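Local coordinates for protein A49R (PDB 4D5T) that inhibits host NF-kappa-B activation by binding the host protein BTRC, which lowers ubiquitination of the inhibitor NFKBIA and keeps p65 in the cytoplasm, at residues I40-N45 / T104-M109; A22-I27 / D130-I135. One frame throughout, in Å; residues are numbered along the deposited sequence. Where two conformers were deposited one is given.

Both contacts belong to the all-helical, Bcl-2-like fold of A49, and they lie on opposite sides of the chain's centre, their own centres 20 Å apart and their nearest atoms about 8 Å from each other. Contact 1 is buried and sets the end of helix 29-40 against the end of helix 95-109. Contact 2 is more peripheral and joins the C-terminal end of helix 9-23 to the start of helix 132-150. Helix 29-40 relates the two: its first residue, Asn29, helps hold the sulfate of contact 2, and its last, Ile40, packs in contact 1. In each contact one lysine spans the two segments: the chain of Lys106 runs extended to a water, and that of Lys132 bends toward a carbonyl and the sulfate.

Contact 1: residues I40-N45 / T104-M109; sequences IMCRSN and TLKYIM
Ile40 packs on Leu105 and Met109 where helix 29-40 ends in a Schellman motif against helix 95-109 of this Bcl-2-like fold. With CG1 beside the backbone N (chi1 -73°), the other branch, CG2, is turned anti to N and reaches CG of Met109 at 3.6 Å and CB of Leu105 at 4.1 Å. A branched residue suits this place, because CD1 on the CG1 branch also meets CB of Leu105. The backbones come close enough for the CA-H of Lys106 to point at Ile40 O, the CA lying 3.6 Å from that oxygen. The side chains of Met41 and Met109 lie alongside each other, with SD of Met41 3.7 Å from CG of Met109; unbranched, flexible thioethers can bend to fit such a buried seam. Helix 112-126 adds Ile126, Ala119 and Leu122 around these apolar groups.

Cys42 has positive phi (63°) as the C' residue of the Schellman motif. The long lysine chain of Lys106, extended beyond CG, carries its ammonium past the apolar layer, where Tyr58 and Phe39 offer cation-pi partners. At its tip, Lys106 NZ donates to a water 2.6 Å away, and that water is hydrogen-bonded in turn to OG of Ser44.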
loop_
_atom_site.group_PDB
_atom_site.type_symbol
_atom_site.label_atom_id
_atom_site.label_comp_id
_atom_site.label_asym_id
_atom_site.label_seq_id
_atom_site.Cartn_x
_atom_site.Cartn_y
_atom_site.Cartn_z
ATOM N N ILE A 40 -1.261 -6.650 1.254
ATOM C CA ILE A 40 -2.686 -6.449 1.451
ATOM C C ILE A 40 -3.297 -7.539 2.368
ATOM O O ILE A 40 -4.188 -7.221 3.183
ATOM C CB ILE A 40 -3.389 -6.367 0.090
ATOM C CG1 ILE A 40 -3.035 -5.000 -0.549
ATOM C CG2 ILE A 40 -4.874 -6.577 0.192
ATOM C CD1 ILE A 40 -3.367 -4.963 -2.027
ATOM N N MET A 41 -2.795 -8.756 2.229
ATOM C CA MET A 41 -3.268 -9.921 3.015
ATOM C C MET A 41 -2.474 -10.186 4.320
ATOM O O MET A 41 -2.640 -11.225 4.949
ATOM C CB MET A 41 -3.210 -11.185 2.168
ATOM C CG MET A 41 -3.923 -11.114 0.794
ATOM S SD MET A 41 -5.659 -10.662 1.002
ATOM C CE MET A 41 -6.073 -10.417 -0.729
ATOM N N CYS A 42 -1.651 -9.226 4.724
ATOM C CA CYS A 42 -0.896 -9.263 5.964
ATOM C C CYS A 42 0.094 -10.399 5.979
ATOM O O CYS A 42 0.194 -11.142 6.965
ATOM C CB CYS A 42 -1.830 -9.368 7.157
ATOM S SG CYS A 42 -2.607 -7.843 7.631
ATOM N N ARG A 43 0.795 -10.570 4.875
ATOM C CA ARG A 43 1.928 -11.446 4.774
ATOM C C ARG A 43 3.080 -10.692 4.058
ATOM O O ARG A 43 3.647 -11.211 3.125
ATOM C CB ARG A 43 1.619 -12.662 3.932
ATOM C CG ARG A 43 0.383 -13.416 4.294
ATOM C CD ARG A 43 0.234 -14.585 3.323
ATOM N NE ARG A 43 -1.160 -14.724 2.937
ATOM C CZ ARG A 43 -1.654 -14.496 1.725
ATOM N NH1 ARG A 43 -0.874 -14.141 0.713
ATOM N NH2 ARG A 43 -2.961 -14.639 1.524
ATOM N N SER A 44 3.433 -9.519 4.551
ATOM C CA SER A 44 4.512 -8.683 3.992
ATOM C C SER A 44 5.842 -9.412 3.774
ATOM O O SER A 44 6.311 -10.211 4.619
ATOM C CB SER A 44 4.827 -7.511 4.919
ATOM O OG SER A 44 3.742 -6.669 5.055
ATOM N N ASN A 45 6.482 -9.077 2.661
ATOM C CA ASN A 45 7.896 -9.374 2.501
ATOM C C ASN A 45 8.657 -8.062 2.582
ATOM O O ASN A 45 8.761 -7.329 1.562
ATOM C CB ASN A 45 8.153 -10.068 1.154
ATOM C CG ASN A 45 9.623 -10.130 0.817
ATOM O OD1 ASN A 45 10.481 -10.053 1.704
ATOM N ND2 ASN A 45 9.921 -10.243 -0.437
ATOM N N THR A 104 -5.910 1.036 1.689
ATOM C CA THR A 104 -7.372 0.844 1.878
ATOM C C THR A 104 -7.762 -0.630 1.703
ATOM O O THR A 104 -8.547 -1.187 2.514
ATOM C CB THR A 104 -8.179 1.693 0.884
ATOM O OG1 THR A 104 -7.940 3.078 1.156
ATOM C CG2 THR A 104 -9.685 1.427 1.061
ATOM N N LEU A 105 -7.201 -1.286 0.697
ATOM C CA LEU A 105 -7.480 -2.693 0.466
ATOM C C LEU A 105 -7.000 -3.519 1.679
ATOM O O LEU A 105 -7.642 -4.509 2.073
ATOM C CB LEU A 105 -6.870 -3.207 -0.863
ATOM C CG LEU A 105 -7.560 -2.558 -2.090
ATOM C CD1 LEU A 105 -6.836 -2.934 -3.358
ATOM C CD2 LEU A 105 -8.998 -2.870 -2.266
ATOM N N LYS A 106 -5.848 -3.186 2.249
ATOM C CA LYS A 106 -5.352 -3.852 3.452
ATOM C C LYS A 106 -6.328 -3.657 4.609
ATOM O O LYS A 106 -6.680 -4.634 5.289
ATOM C CB LYS A 106 -3.931 -3.361 3.822
ATOM C CG LYS A 106 -3.422 -4.010 5.091
ATOM C CD LYS A 106 -1.954 -3.768 5.339
ATOM C CE LYS A 106 -1.629 -4.400 6.707
ATOM N NZ LYS A 106 -0.211 -4.556 6.965
ATOM N N TYR A 107 -6.876 -2.455 4.778
ATOM C CA TYR A 107 -7.889 -2.287 5.840
ATOM C C TYR A 107 -9.092 -3.193 5.618
ATOM O O TYR A 107 -9.694 -3.754 6.565
ATOM C CB TYR A 107 -8.383 -0.853 5.953
ATOM C CG TYR A 107 -7.394 0.201 6.295
ATOM C CD1 TYR A 107 -6.423 0.025 7.301
ATOM C CD2 TYR A 107 -7.489 1.454 5.697
ATOM C CE1 TYR A 107 -5.510 1.030 7.615
ATOM C CE2 TYR A 107 -6.571 2.452 6.007
ATOM C CZ TYR A 107 -5.617 2.238 6.989
ATOM O OH TYR A 107 -4.801 3.278 7.316
ATOM N N ILE A 108 -9.535 -3.280 4.364
ATOM C CA ILE A 108 -10.728 -4.041 4.015
ATOM C C ILE A 108 -10.471 -5.529 4.228
ATOM O O ILE A 108 -11.322 -6.232 4.817
ATOM C CB ILE A 108 -11.186 -3.793 2.575
ATOM C CG1 ILE A 108 -11.664 -2.350 2.412
ATOM C CG2 ILE A 108 -12.306 -4.775 2.190
ATOM C CD1 ILE A 108 -12.003 -2.048 0.985
ATOM N N MET A 109 -9.274 -5.988 3.872
ATOM C CA MET A 109 -8.871 -7.394 4.136
ATOM C C MET A 109 -8.601 -7.699 5.610
ATOM O O MET A 109 -8.580 -8.868 6.013
ATOM C CB MET A 109 -7.650 -7.788 3.306
ATOM C CG MET A 109 -7.867 -7.823 1.789
ATOM S SD MET A 109 -9.125 -8.918 1.167
ATOM C CE MET A 109 -10.567 -7.928 1.209
HETATM O O HOH W 1 1.108 -6.415 5.670
#

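Contact 2: residues A22-I27 / D130-I135; sequences AKIETI and DIKQVI. With SO4 (sulfate ion), chain I.
Lys132 reaches across to the segment 24-27, and its ammonium joins the peptide backbone to a sulfate ion. The aliphatic part passes Ile24, with CG 4.3 Å from CG1 of the isoleucine and CE 3.3 Å from Ile24 O. A bend at chi3 (74°) in an otherwise extended chain brings NZ to Ile27 O at 2.6 Å, a hydrogen bond whose donor is tilted 30° from the carbonyl plane. The same NZ donates to sulfate O3, also at 2.6 Å. Lysine suits this place because its methylenes can lie against an apolar neighbour while its ammonium reaches a backbone carbonyl. The sulfate, probably from the crystallisation liquor, is also bound by Asn29 N.

Glu25 OE1 stands 4.7 Å from Lys132 NZ, where a weak attraction is possible without direct contact, but its carboxylate forms its salt bridge with Arg136, one turn after Lys132 in helix 132-150. On the apolar side, CG1 of Ile24 meets CG2 of Ile135 at 4.3 Å, branched side chains that close the gap between the two backbones. Around this contact, Ile135 also touches Leu95 of helix 95-109 and Phe50 of helix 49-61, while Lys132 lies on Asn29 and Leu32 of helix 29-40, so that the start of helix 132-150 packs against three other helices.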
loop_
_atom_site.group_PDB
_atom_site.type_symbol
_atom_site.label_atom_id
_atom_site.label_comp_id
_atom_site.label_asym_id
_atom_site.label_seq_id
_atom_site.Cartn_x
_atom_site.Cartn_y
_atom_site.Cartn_z
ATOM N N ALA A 22 16.624 2.919 -5.908
ATOM C CA ALA A 22 17.873 2.145 -6.190
ATOM C C ALA A 22 17.622 0.691 -6.593
ATOM O O ALA A 22 18.365 0.131 -7.388
ATOM C CB ALA A 22 18.751 2.176 -4.955
ATOM N N LYS A 23 16.507 0.102 -6.145
ATOM C CA LYS A 23 16.248 -1.318 -6.369
ATOM C C LYS A 23 15.077 -1.677 -7.302
ATOM O O LYS A 23 14.983 -2.820 -7.716
ATOM C CB LYS A 23 16.050 -2.056 -5.049
ATOM C CG LYS A 23 17.219 -1.970 -4.071
ATOM C CD LYS A 23 18.486 -2.630 -4.566
ATOM C CE LYS A 23 19.532 -2.611 -3.480
ATOM N NZ LYS A 23 20.908 -2.895 -3.987
ATOM N N ILE A 24 14.212 -0.723 -7.655
ATOM C CA ILE A 24 12.909 -1.077 -8.327
ATOM C C ILE A 24 13.192 -1.804 -9.676
ATOM O O ILE A 24 12.409 -2.637 -10.039
ATOM C CB ILE A 24 11.882 0.138 -8.357
ATOM C CG1 ILE A 24 10.406 -0.248 -8.725
ATOM C CG2 ILE A 24 12.372 1.240 -9.182
ATOM C CD1 ILE A 24 9.691 -1.129 -7.697
ATOM N N GLU A 25 14.331 -1.519 -10.361
ATOM C CA GLU A 25 14.663 -2.280 -11.608
ATOM C C GLU A 25 15.040 -3.741 -11.408
ATOM O O GLU A 25 14.943 -4.496 -12.350
ATOM C CB GLU A 25 15.767 -1.619 -12.420
ATOM C CG GLU A 25 15.523 -0.158 -12.596
ATOM C CD GLU A 25 14.171 0.178 -13.228
ATOM O OE1 GLU A 25 13.640 -0.645 -14.000
ATOM O OE2 GLU A 25 13.606 1.272 -12.958
ATOM N N THR A 26 15.439 -4.122 -10.199
ATOM C CA THR A 26 15.852 -5.473 -9.901
ATOM C C THR A 26 14.650 -6.326 -9.520
ATOM O O THR A 26 14.819 -7.527 -9.328
ATOM C CB THR A 26 16.876 -5.498 -8.773
ATOM O OG1 THR A 26 16.278 -5.100 -7.536
ATOM C CG2 THR A 26 18.025 -4.479 -9.054
ATOM N N ILE A 27 13.460 -5.736 -9.414
ATOM C CA ILE A 27 12.316 -6.534 -9.065
ATOM C C ILE A 27 11.374 -6.773 -10.258
ATOM O O ILE A 27 10.821 -5.848 -10.854
ATOM C CB ILE A 27 11.507 -5.838 -8.007
ATOM C CG1 ILE A 27 12.429 -5.386 -6.875
ATOM C CG2 ILE A 27 10.427 -6.768 -7.507
ATOM C CD1 ILE A 27 11.797 -4.388 -5.923
ATOM N N ASP A 130 0.573 -2.772 -13.674
ATOM C CA ASP A 130 1.931 -2.440 -14.095
ATOM C C ASP A 130 2.276 -1.038 -13.632
ATOM O O ASP A 130 2.133 -0.060 -14.342
ATOM C CB ASP A 130 2.022 -2.561 -15.591
ATOM C CG ASP A 130 3.396 -2.185 -16.124
ATOM O OD1 ASP A 130 4.401 -2.099 -15.290
ATOM O OD2 ASP A 130 3.345 -1.981 -17.385
ATOM N N ILE A 131 2.769 -0.931 -12.438
ATOM C CA ILE A 131 2.973 0.365 -11.788
ATOM C C ILE A 131 4.427 0.785 -11.594
ATOM O O ILE A 131 4.714 1.733 -10.839
ATOM C CB ILE A 131 2.190 0.470 -10.438
ATOM C CG1 ILE A 131 2.650 -0.547 -9.352
ATOM C CG2 ILE A 131 0.685 0.336 -10.674
ATOM C CD1 ILE A 131 2.082 -0.264 -7.960
ATOM N N LYS A 132 5.381 0.023 -12.087
ATOM C CA LYS A 132 6.782 0.345 -11.855
ATOM C C LYS A 132 7.130 1.824 -12.306
ATOM O O LYS A 132 7.857 2.507 -11.602
ATOM C CB LYS A 132 7.738 -0.694 -12.522
ATOM C CG LYS A 132 7.825 -2.013 -11.743
ATOM C CD LYS A 132 8.622 -3.145 -12.430
ATOM C CE LYS A 132 10.095 -2.932 -12.410
ATOM N NZ LYS A 132 10.752 -4.191 -12.867
ATOM N N GLN A 133 6.634 2.294 -13.454
ATOM C CA GLN A 133 6.957 3.654 -13.898
ATOM C C GLN A 133 6.354 4.722 -13.019
ATOM O O GLN A 133 6.995 5.719 -12.722
ATOM C CB GLN A 133 6.524 3.875 -15.327
ATOM C CG GLN A 133 6.655 5.324 -15.765
ATOM C CD GLN A 133 8.084 5.835 -15.814
ATOM O OE1 GLN A 133 9.051 5.069 -15.815
ATOM N NE2 GLN A 133 8.214 7.168 -15.837
ATOM N N VAL A 134 5.142 4.464 -12.537
ATOM C CA VAL A 134 4.538 5.411 -11.639
ATOM C C VAL A 134 5.319 5.429 -10.301
ATOM O O VAL A 134 5.437 6.482 -9.696
ATOM C CB VAL A 134 3.063 5.052 -11.399
ATOM C CG1 VAL A 134 2.420 6.148 -10.635
ATOM C CG2 VAL A 134 2.377 4.968 -12.730
ATOM N N ILE A 135 5.833 4.302 -9.834
ATOM C CA ILE A 135 6.661 4.316 -8.598
ATOM C C ILE A 135 7.965 5.171 -8.881
ATOM O O ILE A 135 8.277 6.050 -8.114
ATOM C CB ILE A 135 7.001 2.893 -8.136
ATOM C CG1 ILE A 135 5.689 2.152 -7.662
ATOM C CG2 ILE A 135 7.987 2.814 -6.962
ATOM C CD1 ILE A 135 5.768 0.659 -7.480
HETATM S S SO4 I . 9.441 -6.163 -15.762
HETATM O O1 SO4 I . 9.421 -7.489 -15.083
HETATM O O2 SO4 I . 10.665 -5.907 -16.534
HETATM O O3 SO4 I . 9.253 -5.164 -14.741
HETATM O O4 SO4 I . 8.304 -6.102 -16.698
#